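Local coordinates for protein BfpC (Escherichia coli, PDB 3VHJ) that takes part, as an essential membrane protein, in assembling type IV pili, this piece being its N-terminal cytoplasmic domain, at residues L6-I11 with R69-L74; Q33-S38 with Y47-R52; G87-D92 with L97-D102; K121-H126 with D134-P139. The protein carries 1 engineered substitution. All coordinates share one frame; numbering follows the deposited sequence.

Interaction 1 (L6-I11 with R69-L74); sequences LGVAVI and RGQVTL
V8 with Q71 and I11 with L74 make two small, separate side-chain contacts between strand 8-11 and the residues on either side of the short strand 72-73, the two outer strands of a three-stranded mixed sheet. At the first, the CG2 methyl of V8 meets the amide end of Q71, with CG2 3.5 Å from Q71 NE2. CG2 is the V8 branch lying beside the backbone N, whereas CG1 stands anti to that N. The Q71 side chain runs extended beyond CG and crosses that of V8 at about a right angle. Its amide is fixed by bonds beyond the contact: NE2 donates to G66 O and OE1 accepts from K68 N. The valine therefore packs against an amide that is already paired.

The two strands do not bond to each other, because strand 14-17 lies between them, antiparallel to 8-11 and parallel to 72-73. Even the nearest alpha carbons, V8 CA and Q71 CA, are 8.6 Å apart, so side chains bridge the gap. The backbone runs V8 to I11 and Q71 to L74 point 58° apart. At the far end the contact is purely apolar and methyl to methyl: I11 CD1 sits 3.6 Å from L74 CD1, the two side chains again crossing at about a right angle. CG1 of I11 lies anti to its carbonyl carbon (chi1 -60°), and the extended chain carries CD1 on to the leucine. Y16 of the middle strand touches both I11 and L74, while I150 also packs on I11.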
loop_
_atom_site.group_PDB
_atom_site.type_symbol
_atom_site.label_atom_id
_atom_site.label_comp_id
_atom_site.label_asym_id
_atom_site.label_seq_id
_atom_site.Cartn_x
_atom_site.Cartn_y
_atom_site.Cartn_z
ATOM N N LEU A 6 -9.870 9.442 2.061
ATOM C CA LEU A 6 -9.712 8.019 1.775
ATOM C C LEU A 6 -8.256 7.571 1.819
ATOM O O LEU A 6 -7.970 6.393 2.033
ATOM C CB LEU A 6 -10.270 7.697 0.389
ATOM C CG LEU A 6 -11.662 7.087 0.246
ATOM C CD1 LEU A 6 -12.082 7.132 -1.221
ATOM C CD2 LEU A 6 -11.648 5.649 0.759
ATOM N N GLY A 7 -7.340 8.507 1.604
ATOM C CA GLY A 7 -5.932 8.162 1.593
ATOM C C GLY A 7 -5.200 8.148 2.923
ATOM O O GLY A 7 -3.983 7.960 2.948
ATOM N N VAL A 8 -5.911 8.343 4.028
ATOM C CA VAL A 8 -5.245 8.344 5.327
ATOM C C VAL A 8 -5.850 7.328 6.283
ATOM O O VAL A 8 -7.014 7.427 6.661
ATOM C CB VAL A 8 -5.290 9.748 5.979
ATOM C CG1 VAL A 8 -4.569 9.734 7.318
ATOM C CG2 VAL A 8 -4.640 10.764 5.055
ATOM N N ALA A 9 -5.046 6.353 6.687
ATOM C CA ALA A 9 -5.528 5.330 7.598
ATOM C C ALA A 9 -4.983 5.543 8.999
ATOM O O ALA A 9 -3.905 6.107 9.178
ATOM C CB ALA A 9 -5.127 3.947 7.087
ATOM N N VAL A 10 -5.745 5.102 9.992
ATOM C CA VAL A 10 -5.316 5.198 11.379
ATOM C C VAL A 10 -5.149 3.778 11.900
ATOM O O VAL A 10 -6.041 2.944 11.759
ATOM C CB VAL A 10 -6.358 5.908 12.280
ATOM C CG1 VAL A 10 -5.905 5.850 13.739
ATOM C CG2 VAL A 10 -6.533 7.350 11.852
ATOM N N ILE A 11 -3.986 3.501 12.472
ATOM C CA ILE A 11 -3.710 2.194 13.044
ATOM C C ILE A 11 -3.108 2.500 14.401
ATOM O O ILE A 11 -1.951 2.900 14.499
ATOM C CB ILE A 11 -2.708 1.394 12.190
ATOM C CG1 ILE A 11 -3.274 1.193 10.783
ATOM C CG2 ILE A 11 -2.436 0.040 12.837
ATOM C CD1 ILE A 11 -2.274 0.635 9.793
ATOM N N ARG A 69 2.509 16.066 2.253
ATOM C CA ARG A 69 3.921 15.875 2.544
ATOM C C ARG A 69 4.067 15.496 4.019
ATOM O O ARG A 69 3.325 15.989 4.868
ATOM C CB ARG A 69 4.692 17.173 2.266
ATOM C CG ARG A 69 6.188 17.061 2.484
ATOM C CD ARG A 69 6.895 18.415 2.418
ATOM N NE ARG A 69 8.303 18.297 2.808
ATOM C CZ ARG A 69 9.251 17.724 2.068
ATOM N NH1 ARG A 69 8.961 17.213 0.881
ATOM N NH2 ARG A 69 10.493 17.650 2.523
ATOM N N GLY A 70 5.008 14.608 4.320
ATOM C CA GLY A 70 5.235 14.214 5.698
ATOM C C GLY A 70 4.508 12.980 6.201
ATOM O O GLY A 70 4.840 12.467 7.268
ATOM N N GLN A 71 3.514 12.495 5.465
ATOM C CA GLN A 71 2.795 11.307 5.918
ATOM C C GLN A 71 3.612 10.064 5.621
ATOM O O GLN A 71 4.203 9.941 4.547
ATOM C CB GLN A 71 1.437 11.176 5.219
ATOM C CG GLN A 71 0.474 12.301 5.510
ATOM C CD GLN A 71 -0.737 12.260 4.603
ATOM O OE1 GLN A 71 -0.693 11.677 3.521
ATOM N NE2 GLN A 71 -1.820 12.899 5.028
ATOM N N VAL A 72 3.657 9.149 6.583
ATOM C CA VAL A 72 4.374 7.894 6.401
ATOM C C VAL A 72 3.463 6.973 5.601
ATOM O O VAL A 72 2.293 6.807 5.950
ATOM C CB VAL A 72 4.671 7.207 7.752
ATOM C CG1 VAL A 72 5.398 5.886 7.515
ATOM C CG2 VAL A 72 5.494 8.136 8.640
ATOM N N THR A 73 3.984 6.385 4.529
ATOM C CA THR A 73 3.177 5.477 3.727
ATOM C C THR A 73 3.138 4.136 4.455
ATOM O O THR A 73 4.169 3.625 4.917
ATOM C CB THR A 73 3.755 5.292 2.310
ATOM O OG1 THR A 73 4.980 4.553 2.376
ATOM C CG2 THR A 73 4.023 6.657 1.668
ATOM N N LEU A 74 1.939 3.581 4.572
ATOM C CA LEU A 74 1.749 2.320 5.268
ATOM C C LEU A 74 2.601 1.187 4.710
ATOM O O LEU A 74 3.319 0.523 5.454
ATOM C CB LEU A 74 0.274 1.908 5.224
ATOM C CG LEU A 74 -0.011 0.539 5.849
ATOM C CD1 LEU A 74 0.362 0.574 7.326
ATOM C CD2 LEU A 74 -1.473 0.174 5.665
#

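Interaction 2 (Q33-S38 with Y47-R52); sequences QALNKS and YSVIGR
L35 reaches from helix 31-42 to Y47 and V49 on strand 46-52, and its side chain carries the whole contact. Its CB leaves the helix toward the strand. CG then stands anti to the backbone N (chi1 171°), which projects the branched end of the leucine at the sheet. One methyl, CD1, comes to rest 3.8 Å from Y47 CB, at the root of the tyrosine. The other, CD2, does more: it is 3.6 Å from Y47 CD2 on the ring and 4.0 Å from Y47 CG, approaching the ring obliquely, and at the same time 3.7 Å from V49 CG2. The leucine thus spans alternate residues of the strand, with S48 between them turned the other way.

This is helix-on-sheet packing, in which helix 31-42 lies across one face of the antiparallel sheet formed by strands 21-23, 55-60, 46-52 and 162-163. Neighbouring helix residues extend the interface, A34 touching F58 and S38 touching V60 and L21. The Y47 ring takes its place with CG between the backbone N and the carbonyl carbon (chi1 69°), its side chain crossing that of L35 at about a right angle. Its hydroxyl is held separately, hydrogen-bonded to K162 NZ of the edge strand 162-163. L39, one turn further along the helix, also packs on Y47, and T31 near the helix start touches V49.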
loop_
_atom_site.group_PDB
_atom_site.type_symbol
_atom_site.label_atom_id
_atom_site.label_comp_id
_atom_site.label_asym_id
_atom_site.label_seq_id
_atom_site.Cartn_x
_atom_site.Cartn_y
_atom_site.Cartn_z
ATOM N N GLN A 33 13.486 8.020 -13.425
ATOM C CA GLN A 33 12.719 8.321 -14.632
ATOM C C GLN A 33 11.290 7.824 -14.515
ATOM O O GLN A 33 10.343 8.533 -14.857
ATOM C CB GLN A 33 13.366 7.678 -15.850
ATOM C CG GLN A 33 14.658 8.326 -16.269
ATOM C CD GLN A 33 15.273 7.616 -17.446
ATOM O OE1 GLN A 33 15.621 6.438 -17.360
ATOM N NE2 GLN A 33 15.401 8.323 -18.559
ATOM N N ALA A 34 11.142 6.596 -14.037
ATOM C CA ALA A 34 9.825 6.002 -13.877
ATOM C C ALA A 34 8.977 6.851 -12.938
ATOM O O ALA A 34 7.818 7.132 -13.227
ATOM C CB ALA A 34 9.956 4.580 -13.338
ATOM N N LEU A 35 9.558 7.265 -11.815
ATOM C CA LEU A 35 8.831 8.080 -10.851
ATOM C C LEU A 35 8.370 9.398 -11.453
ATOM O O LEU A 35 7.205 9.772 -11.334
ATOM C CB LEU A 35 9.697 8.367 -9.622
ATOM C CG LEU A 35 9.124 9.386 -8.633
ATOM C CD1 LEU A 35 7.759 8.926 -8.145
ATOM C CD2 LEU A 35 10.084 9.554 -7.461
ATOM N N ASN A 36 9.292 10.106 -12.093
ATOM C CA ASN A 36 8.948 11.383 -12.688
ATOM C C ASN A 36 7.899 11.269 -13.777
ATOM O O ASN A 36 7.096 12.184 -13.962
ATOM C CB ASN A 36 10.208 12.064 -13.212
ATOM C CG ASN A 36 10.937 12.816 -12.126
ATOM O OD1 ASN A 36 10.459 13.846 -11.646
ATOM N ND2 ASN A 36 12.088 12.305 -11.719
ATOM N N LYS A 37 7.901 10.147 -14.492
ATOM C CA LYS A 37 6.921 9.925 -15.547
ATOM C C LYS A 37 5.562 9.707 -14.898
ATOM O O LYS A 37 4.535 10.143 -15.416
ATOM C CB LYS A 37 7.301 8.705 -16.393
ATOM C CG LYS A 37 8.465 8.964 -17.347
ATOM C CD LYS A 37 8.979 7.686 -18.006
ATOM C CE LYS A 37 7.914 7.000 -18.849
ATOM N NZ LYS A 37 8.452 5.787 -19.526
ATOM N N SER A 38 5.566 9.036 -13.752
ATOM C CA SER A 38 4.330 8.770 -13.030
ATOM C C SER A 38 3.779 10.066 -12.436
ATOM O O SER A 38 2.577 10.330 -12.508
ATOM C CB SER A 38 4.584 7.746 -11.919
ATOM O OG SER A 38 3.387 7.440 -11.229
ATOM N N TYR A 47 5.510 12.135 -3.483
ATOM C CA TYR A 47 6.134 10.859 -3.786
ATOM C C TYR A 47 7.010 10.340 -2.655
ATOM O O TYR A 47 7.279 11.027 -1.676
ATOM C CB TYR A 47 7.010 10.994 -5.025
ATOM C CG TYR A 47 8.235 11.841 -4.770
ATOM C CD1 TYR A 47 8.177 13.232 -4.850
ATOM C CD2 TYR A 47 9.439 11.255 -4.386
ATOM C CE1 TYR A 47 9.291 14.017 -4.554
ATOM C CE2 TYR A 47 10.554 12.027 -4.085
ATOM C CZ TYR A 47 10.474 13.404 -4.169
ATOM O OH TYR A 47 11.573 14.166 -3.850
ATOM N N SER A 48 7.463 9.109 -2.825
ATOM C CA SER A 48 8.346 8.479 -1.869
ATOM C C SER A 48 9.033 7.346 -2.604
ATOM O O SER A 48 8.400 6.611 -3.355
ATOM C CB SER A 48 7.562 7.926 -0.681
ATOM O OG SER A 48 8.442 7.285 0.220
ATOM N N VAL A 49 10.338 7.233 -2.421
ATOM C CA VAL A 49 11.080 6.165 -3.054
ATOM C C VAL A 49 11.503 5.241 -1.930
ATOM O O VAL A 49 12.016 5.696 -0.914
ATOM C CB VAL A 49 12.339 6.690 -3.779
ATOM C CG1 VAL A 49 13.135 5.522 -4.349
ATOM C CG2 VAL A 49 11.934 7.636 -4.898
ATOM N N ILE A 50 11.250 3.951 -2.087
ATOM C CA ILE A 50 11.650 3.013 -1.055
ATOM C C ILE A 50 12.551 1.959 -1.670
ATOM O O ILE A 50 12.341 1.520 -2.801
ATOM C CB ILE A 50 10.434 2.348 -0.376
ATOM C CG1 ILE A 50 9.742 1.394 -1.337
ATOM C CG2 ILE A 50 9.457 3.417 0.080
ATOM C CD1 ILE A 50 8.646 0.574 -0.682
ATOM N N GLY A 51 13.576 1.576 -0.923
ATOM C CA GLY A 51 14.506 0.590 -1.422
ATOM C C GLY A 51 14.300 -0.756 -0.770
ATOM O O GLY A 51 14.019 -0.850 0.430
ATOM N N ARG A 52 14.430 -1.799 -1.578
ATOM C CA ARG A 52 14.292 -3.167 -1.113
ATOM C C ARG A 52 15.475 -3.933 -1.690
ATOM O O ARG A 52 16.193 -3.417 -2.551
ATOM C CB ARG A 52 12.962 -3.757 -1.593
ATOM C CG ARG A 52 11.732 -3.150 -0.896
ATOM C CD ARG A 52 11.656 -3.589 0.561
ATOM N NE ARG A 52 10.491 -3.065 1.275
ATOM C CZ ARG A 52 10.452 -1.913 1.938
ATOM N NH1 ARG A 52 11.522 -1.126 1.993
ATOM N NH2 ARG A 52 9.340 -1.555 2.572
#

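Interaction 3 (G87-D92 with L97-D102); sequences GLFPAD and LVIGVD
G87, L88 and F89 pair with I99, V98 and L97 in an antiparallel beta hairpin, strands 85-90 and 96-101, at the heart of a four-stranded mixed sheet. G87 with I99 and F89 with L97 are the hydrogen-bonded pairs. The bonds of the second are the shorter: F89 N to L97 O is 2.7 Å, and L97 N to F89 O is 2.6 Å, both nearly straight. I99 N meets G87 O at 3.0 Å, close to the line of the carbonyl bond. L88 and V98 form the non-hydrogen-bonded pair between them.

Side chains pack on both faces. On one, L88 CD1 touches V98 CG2 at 3.6 Å. On the other, the I99 side chain crosses that of F89 at about a right angle, its CD1 3.7 Å from F89 CE2; CG1 of I99, set between the backbone N and the carbonyl carbon (chi1 67°), turns the tip to the ring. Cut back to an alanine, I99 would lose CG1 and CD1, and the F89 ring would probably lose part of its packing at CE2 and be freer to shift.

Further out, F122 and F123 of helix 116-127 pack on the V98 and L88 face, while L74 and L75 of helix 74-77 reach L97 and I99 on the opposite one. Strands 107-113 and 135-137 flank the hairpin. The F89 ring leans back along its own strand, placing CE2 3.6 Å from G87 CA, in space that a CB on G87 would need.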
loop_
_atom_site.group_PDB
_atom_site.type_symbol
_atom_site.label_atom_id
_atom_site.label_comp_id
_atom_site.label_asym_id
_atom_site.label_seq_id
_atom_site.Cartn_x
_atom_site.Cartn_y
_atom_site.Cartn_z
ATOM N N GLY A 87 -3.764 -9.065 2.007
ATOM C CA GLY A 87 -4.783 -9.129 3.033
ATOM C C GLY A 87 -5.809 -8.023 2.976
ATOM O O GLY A 87 -5.585 -6.975 2.366
ATOM N N LEU A 88 -6.948 -8.295 3.604
ATOM C CA LEU A 88 -8.059 -7.363 3.717
ATOM C C LEU A 88 -8.019 -6.995 5.200
ATOM O O LEU A 88 -8.106 -7.873 6.062
ATOM C CB LEU A 88 -9.371 -8.073 3.381
ATOM C CG LEU A 88 -10.686 -7.341 3.656
ATOM C CD1 LEU A 88 -10.785 -6.082 2.814
ATOM C CD2 LEU A 88 -11.846 -8.286 3.346
ATOM N N PHE A 89 -7.873 -5.708 5.496
ATOM C CA PHE A 89 -7.764 -5.257 6.881
ATOM C C PHE A 89 -8.592 -4.023 7.194
ATOM O O PHE A 89 -8.645 -3.086 6.405
ATOM C CB PHE A 89 -6.319 -4.872 7.209
ATOM C CG PHE A 89 -5.315 -5.969 7.031
ATOM C CD1 PHE A 89 -5.057 -6.867 8.059
ATOM C CD2 PHE A 89 -4.559 -6.048 5.864
ATOM C CE1 PHE A 89 -4.052 -7.820 7.934
ATOM C CE2 PHE A 89 -3.555 -6.999 5.731
ATOM C CZ PHE A 89 -3.300 -7.883 6.765
ATOM N N PRO A 90 -9.234 -4.000 8.369
ATOM C CA PRO A 90 -10.034 -2.837 8.757
ATOM C C PRO A 90 -9.062 -1.899 9.474
ATOM O O PRO A 90 -8.287 -2.355 10.316
ATOM C CB PRO A 90 -11.051 -3.407 9.754
ATOM C CG PRO A 90 -10.845 -4.921 9.718
ATOM C CD PRO A 90 -9.428 -5.112 9.312
ATOM N N ALA A 91 -9.072 -0.613 9.136
ATOM C CA ALA A 91 -8.206 0.343 9.827
ATOM C C ALA A 91 -9.032 0.802 11.027
ATOM O O ALA A 91 -10.180 0.382 11.179
ATOM C CB ALA A 91 -7.872 1.526 8.926
ATOM N N ASP A 92 -8.472 1.662 11.871
ATOM C CA ASP A 92 -9.203 2.118 13.049
ATOM C C ASP A 92 -10.170 3.261 12.785
ATOM O O ASP A 92 -10.981 3.598 13.648
ATOM C CB ASP A 92 -8.233 2.554 14.150
ATOM C CG ASP A 92 -7.401 1.412 14.680
ATOM O OD1 ASP A 92 -7.755 0.246 14.418
ATOM O OD2 ASP A 92 -6.399 1.681 15.372
ATOM N N LEU A 97 -8.710 -1.620 4.213
ATOM C CA LEU A 97 -7.493 -1.674 3.420
ATOM C C LEU A 97 -7.284 -3.033 2.757
ATOM O O LEU A 97 -7.552 -4.068 3.357
ATOM C CB LEU A 97 -6.289 -1.386 4.320
ATOM C CG LEU A 97 -6.365 -0.140 5.208
ATOM C CD1 LEU A 97 -5.140 -0.105 6.118
ATOM C CD2 LEU A 97 -6.450 1.117 4.345
ATOM N N VAL A 98 -6.823 -3.016 1.509
ATOM C CA VAL A 98 -6.514 -4.247 0.791
ATOM C C VAL A 98 -5.092 -4.035 0.290
ATOM O O VAL A 98 -4.837 -3.120 -0.490
ATOM C CB VAL A 98 -7.452 -4.490 -0.404
ATOM C CG1 VAL A 98 -7.040 -5.779 -1.130
ATOM C CG2 VAL A 98 -8.891 -4.610 0.092
ATOM N N ILE A 99 -4.173 -4.873 0.750
ATOM C CA ILE A 99 -2.774 -4.737 0.379
ATOM C C ILE A 99 -2.176 -6.028 -0.156
ATOM O O ILE A 99 -2.735 -7.100 0.025
ATOM C CB ILE A 99 -1.943 -4.256 1.587
ATOM C CG1 ILE A 99 -1.894 -5.334 2.663
ATOM C CG2 ILE A 99 -2.575 -3.001 2.183
ATOM C CD1 ILE A 99 -1.081 -4.940 3.878
ATOM N N GLY A 100 -1.032 -5.908 -0.822
ATOM C CA GLY A 100 -0.369 -7.072 -1.381
ATOM C C GLY A 100 1.062 -6.750 -1.767
ATOM O O GLY A 100 1.312 -5.763 -2.458
ATOM N N VAL A 101 1.999 -7.578 -1.310
ATOM C CA VAL A 101 3.422 -7.395 -1.600
ATOM C C VAL A 101 3.944 -8.723 -2.152
ATOM O O VAL A 101 3.689 -9.787 -1.575
ATOM C CB VAL A 101 4.189 -7.004 -0.316
ATOM C CG1 VAL A 101 5.677 -6.912 -0.594
ATOM C CG2 VAL A 101 3.668 -5.672 0.204
ATOM N N ASP A 102 4.665 -8.664 -3.270
ATOM C CA ASP A 102 5.155 -9.883 -3.897
ATOM C C ASP A 102 6.434 -10.439 -3.303
ATOM O O ASP A 102 7.008 -9.862 -2.382
ATOM C CB ASP A 102 5.300 -9.687 -5.416
ATOM C CG ASP A 102 6.470 -8.799 -5.799
ATOM O OD1 ASP A 102 6.495 -8.334 -6.959
ATOM O OD2 ASP A 102 7.369 -8.573 -4.965
#

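Interaction 4 (K121-H126 with D134-P139); sequences KFFFDH and DRTYSP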
loop_
_atom_site.group_PDB
_atom_site.type_symbol
_atom_site.label_atom_id
_atom_site.label_comp_id
_atom_site.label_asym_id
_atom_site.label_seq_id
_atom_site.Cartn_x
_atom_site.Cartn_y
_atom_site.Cartn_z
ATOM N N LYS A 121 -15.009 -7.171 -2.214
ATOM C CA LYS A 121 -15.140 -7.467 -3.636
ATOM C C LYS A 121 -13.820 -7.282 -4.394
ATOM O O LYS A 121 -13.483 -8.084 -5.267
ATOM C CB LYS A 121 -16.230 -6.587 -4.262
ATOM C CG LYS A 121 -16.444 -6.811 -5.756
ATOM C CD LYS A 121 -17.603 -5.974 -6.285
ATOM C CE LYS A 121 -17.775 -6.145 -7.787
ATOM N NZ LYS A 121 -17.918 -7.579 -8.180
ATOM N N PHE A 122 -13.076 -6.230 -4.064
ATOM C CA PHE A 122 -11.800 -5.979 -4.733
ATOM C C PHE A 122 -10.817 -7.087 -4.370
ATOM O O PHE A 122 -10.096 -7.607 -5.222
ATOM C CB PHE A 122 -11.223 -4.632 -4.299
ATOM C CG PHE A 122 -9.967 -4.258 -5.026
ATOM C CD1 PHE A 122 -10.025 -3.700 -6.299
ATOM C CD2 PHE A 122 -8.723 -4.494 -4.452
ATOM C CE1 PHE A 122 -8.856 -3.384 -6.995
ATOM C CE2 PHE A 122 -7.548 -4.182 -5.138
ATOM C CZ PHE A 122 -7.616 -3.625 -6.413
ATOM N N PHE A 123 -10.804 -7.435 -3.090
ATOM C CA PHE A 123 -9.940 -8.472 -2.552
ATOM C C PHE A 123 -10.129 -9.795 -3.292
ATOM O O PHE A 123 -9.165 -10.400 -3.771
ATOM C CB PHE A 123 -10.262 -8.648 -1.068
ATOM C CG PHE A 123 -9.466 -9.720 -0.384
ATOM C CD1 PHE A 123 -8.083 -9.606 -0.248
ATOM C CD2 PHE A 123 -10.108 -10.820 0.178
ATOM C CE1 PHE A 123 -7.355 -10.567 0.441
ATOM C CE2 PHE A 123 -9.388 -11.790 0.872
ATOM C CZ PHE A 123 -8.007 -11.662 1.005
ATOM N N PHE A 124 -11.376 -10.245 -3.383
ATOM C CA PHE A 124 -11.678 -11.497 -4.062
ATOM C C PHE A 124 -11.452 -11.455 -5.569
ATOM O O PHE A 124 -10.884 -12.381 -6.137
ATOM C CB PHE A 124 -13.126 -11.917 -3.795
ATOM C CG PHE A 124 -13.326 -12.597 -2.475
ATOM C CD1 PHE A 124 -14.045 -11.979 -1.460
ATOM C CD2 PHE A 124 -12.800 -13.866 -2.249
ATOM C CE1 PHE A 124 -14.243 -12.618 -0.230
ATOM C CE2 PHE A 124 -12.990 -14.511 -1.029
ATOM C CZ PHE A 124 -13.714 -13.884 -0.017
ATOM N N ASP A 125 -11.894 -10.382 -6.216
ATOM C CA ASP A 125 -11.748 -10.279 -7.662
ATOM C C ASP A 125 -10.325 -10.080 -8.173
ATOM O O ASP A 125 -9.980 -10.581 -9.240
ATOM C CB ASP A 125 -12.621 -9.148 -8.218
ATOM C CG ASP A 125 -14.106 -9.378 -7.988
ATOM O OD1 ASP A 125 -14.542 -10.547 -7.977
ATOM O OD2 ASP A 125 -14.840 -8.379 -7.833
ATOM N N HIS A 126 -9.488 -9.375 -7.420
ATOM C CA HIS A 126 -8.139 -9.106 -7.911
ATOM C C HIS A 126 -6.949 -9.445 -7.027
ATOM O O HIS A 126 -5.836 -9.580 -7.527
ATOM C CB HIS A 126 -8.026 -7.625 -8.277
ATOM C CG HIS A 126 -9.114 -7.137 -9.178
ATOM N ND1 HIS A 126 -9.195 -7.490 -10.506
ATOM C CD2 HIS A 126 -10.173 -6.325 -8.938
ATOM C CE1 HIS A 126 -10.255 -6.917 -11.049
ATOM N NE2 HIS A 126 -10.865 -6.205 -10.117
ATOM N N ASP A 134 2.537 -15.983 -0.007
ATOM C CA ASP A 134 2.984 -16.919 1.012
ATOM C C ASP A 134 1.970 -16.873 2.155
ATOM O O ASP A 134 1.643 -17.899 2.752
ATOM C CB ASP A 134 4.381 -16.549 1.525
ATOM C CG ASP A 134 5.477 -16.882 0.529
ATOM O OD1 ASP A 134 5.405 -17.963 -0.089
ATOM O OD2 ASP A 134 6.421 -16.076 0.369
ATOM N N ARG A 135 1.465 -15.673 2.443
ATOM C CA ARG A 135 0.477 -15.481 3.500
ATOM C C ARG A 135 -0.679 -14.609 3.019
ATOM O O ARG A 135 -0.480 -13.662 2.260
ATOM C CB ARG A 135 1.110 -14.817 4.730
ATOM C CG ARG A 135 2.141 -15.657 5.475
ATOM C CD ARG A 135 1.582 -17.020 5.898
ATOM N NE ARG A 135 0.405 -16.942 6.767
ATOM C CZ ARG A 135 0.427 -16.554 8.040
ATOM N NH1 ARG A 135 1.571 -16.199 8.613
ATOM N NH2 ARG A 135 -0.697 -16.531 8.748
ATOM N N THR A 136 -1.887 -14.945 3.466
ATOM C CA THR A 136 -3.088 -14.194 3.123
ATOM C C THR A 136 -3.878 -13.955 4.410
ATOM O O THR A 136 -4.086 -14.879 5.199
ATOM C CB THR A 136 -3.988 -14.961 2.129
ATOM O OG1 THR A 136 -3.296 -15.143 0.886
ATOM C CG2 THR A 136 -5.265 -14.182 1.873
ATOM N N TYR A 137 -4.316 -12.715 4.605
ATOM C CA TYR A 137 -5.069 -12.331 5.792
ATOM C C TYR A 137 -6.415 -11.704 5.451
ATOM O O TYR A 137 -6.553 -11.004 4.445
ATOM C CB TYR A 137 -4.270 -11.316 6.611
ATOM C CG TYR A 137 -2.867 -11.744 6.921
ATOM C CD1 TYR A 137 -2.612 -12.682 7.920
ATOM C CD2 TYR A 137 -1.787 -11.226 6.204
ATOM C CE1 TYR A 137 -1.314 -13.092 8.201
ATOM C CE2 TYR A 137 -0.483 -11.631 6.477
ATOM C CZ TYR A 137 -0.257 -12.565 7.477
ATOM O OH TYR A 137 1.021 -12.980 7.757
ATOM N N SER A 138 -7.405 -11.951 6.304
ATOM C CA SER A 138 -8.738 -11.383 6.129
ATOM C C SER A 138 -9.529 -11.654 7.406
ATOM O O SER A 138 -9.185 -12.546 8.173
ATOM C CB SER A 138 -9.459 -12.015 4.931
ATOM O OG SER A 138 -9.849 -13.351 5.203
ATOM N N PRO A 139 -10.588 -10.872 7.656
ATOM C CA PRO A 139 -11.406 -11.064 8.858
ATOM C C PRO A 139 -12.034 -12.463 8.901
ATOM O O PRO A 139 -12.217 -13.105 7.868
ATOM C CB PRO A 139 -12.453 -9.957 8.738
ATOM C CG PRO A 139 -11.693 -8.866 8.029
ATOM C CD PRO A 139 -10.987 -9.647 6.941
#
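F123 of helix 116-127 carries this contact, pushing its ring against T136, Y137 and S138 around the end of strand 135-137. The apolar touches come first. T136 CG2 meets the ring at its edge, near its plane, 3.8 Å from F123 CZ. S138 CB stands obliquely to the ring, 4.1 Å from F123 CE2. The ring gets there because CG lies anti to the helix backbone N (chi1 178°), sending the side chain straight out to the sheet.

One contact is with a polar atom: Y137 O lies obliquely to the ring, 3.8 Å from F123 CZ. That carbonyl is already used within the sheet, where Y137 and L88 are joined by a backbone hydrogen bond. The CB of Y137 points away from the helix. F123 also touches C86, L88 and V98, so its ring is packed against three strands of one mixed sheet, 85-90, 96-101 and 135-137, with the helix covering that face. With an alanine instead of F123 the ring is gone, which is likely to open a gap between helix and sheet and take from T136 CG2 and S138 CB the group they pack on.

Hydrogen bonds and charges are arranged around the contact. S138 OG bonds to V144 O, and R135 NH2 forms a salt bridge with E146. On the exposed side of the helix, K121 NZ pairs with D125 OD2 at 3.2 Å, meeting that oxygen on its syn side. Between helix and strand, then, adhesion rests on the fit of one aromatic ring, while the polar atoms at its rim, Y137 O and S138 OG, bond to L88 and V144.

From the N terminus, interaction 1 closes the longest loop, bringing strand 8-11 near 72-73. Interaction 2 falls wholly within that loop, seating helix 31-42 on a second sheet. Interactions 3 and 4 follow in series, a hairpin and then a helix-to-strand contact, and none of the four cross. Interactions 3 and 4 share one sheet, strands 85-90 and 135-137 being neighbours in it, with centres about 8 Å apart. Interaction 1 touches interaction 3 through V10 O and D92 N, 2.8 Å apart and probably hydrogen-bonded, and through L74 against L97. Interaction 2 lies on the far side of the chain's centre from interactions 3 and 4.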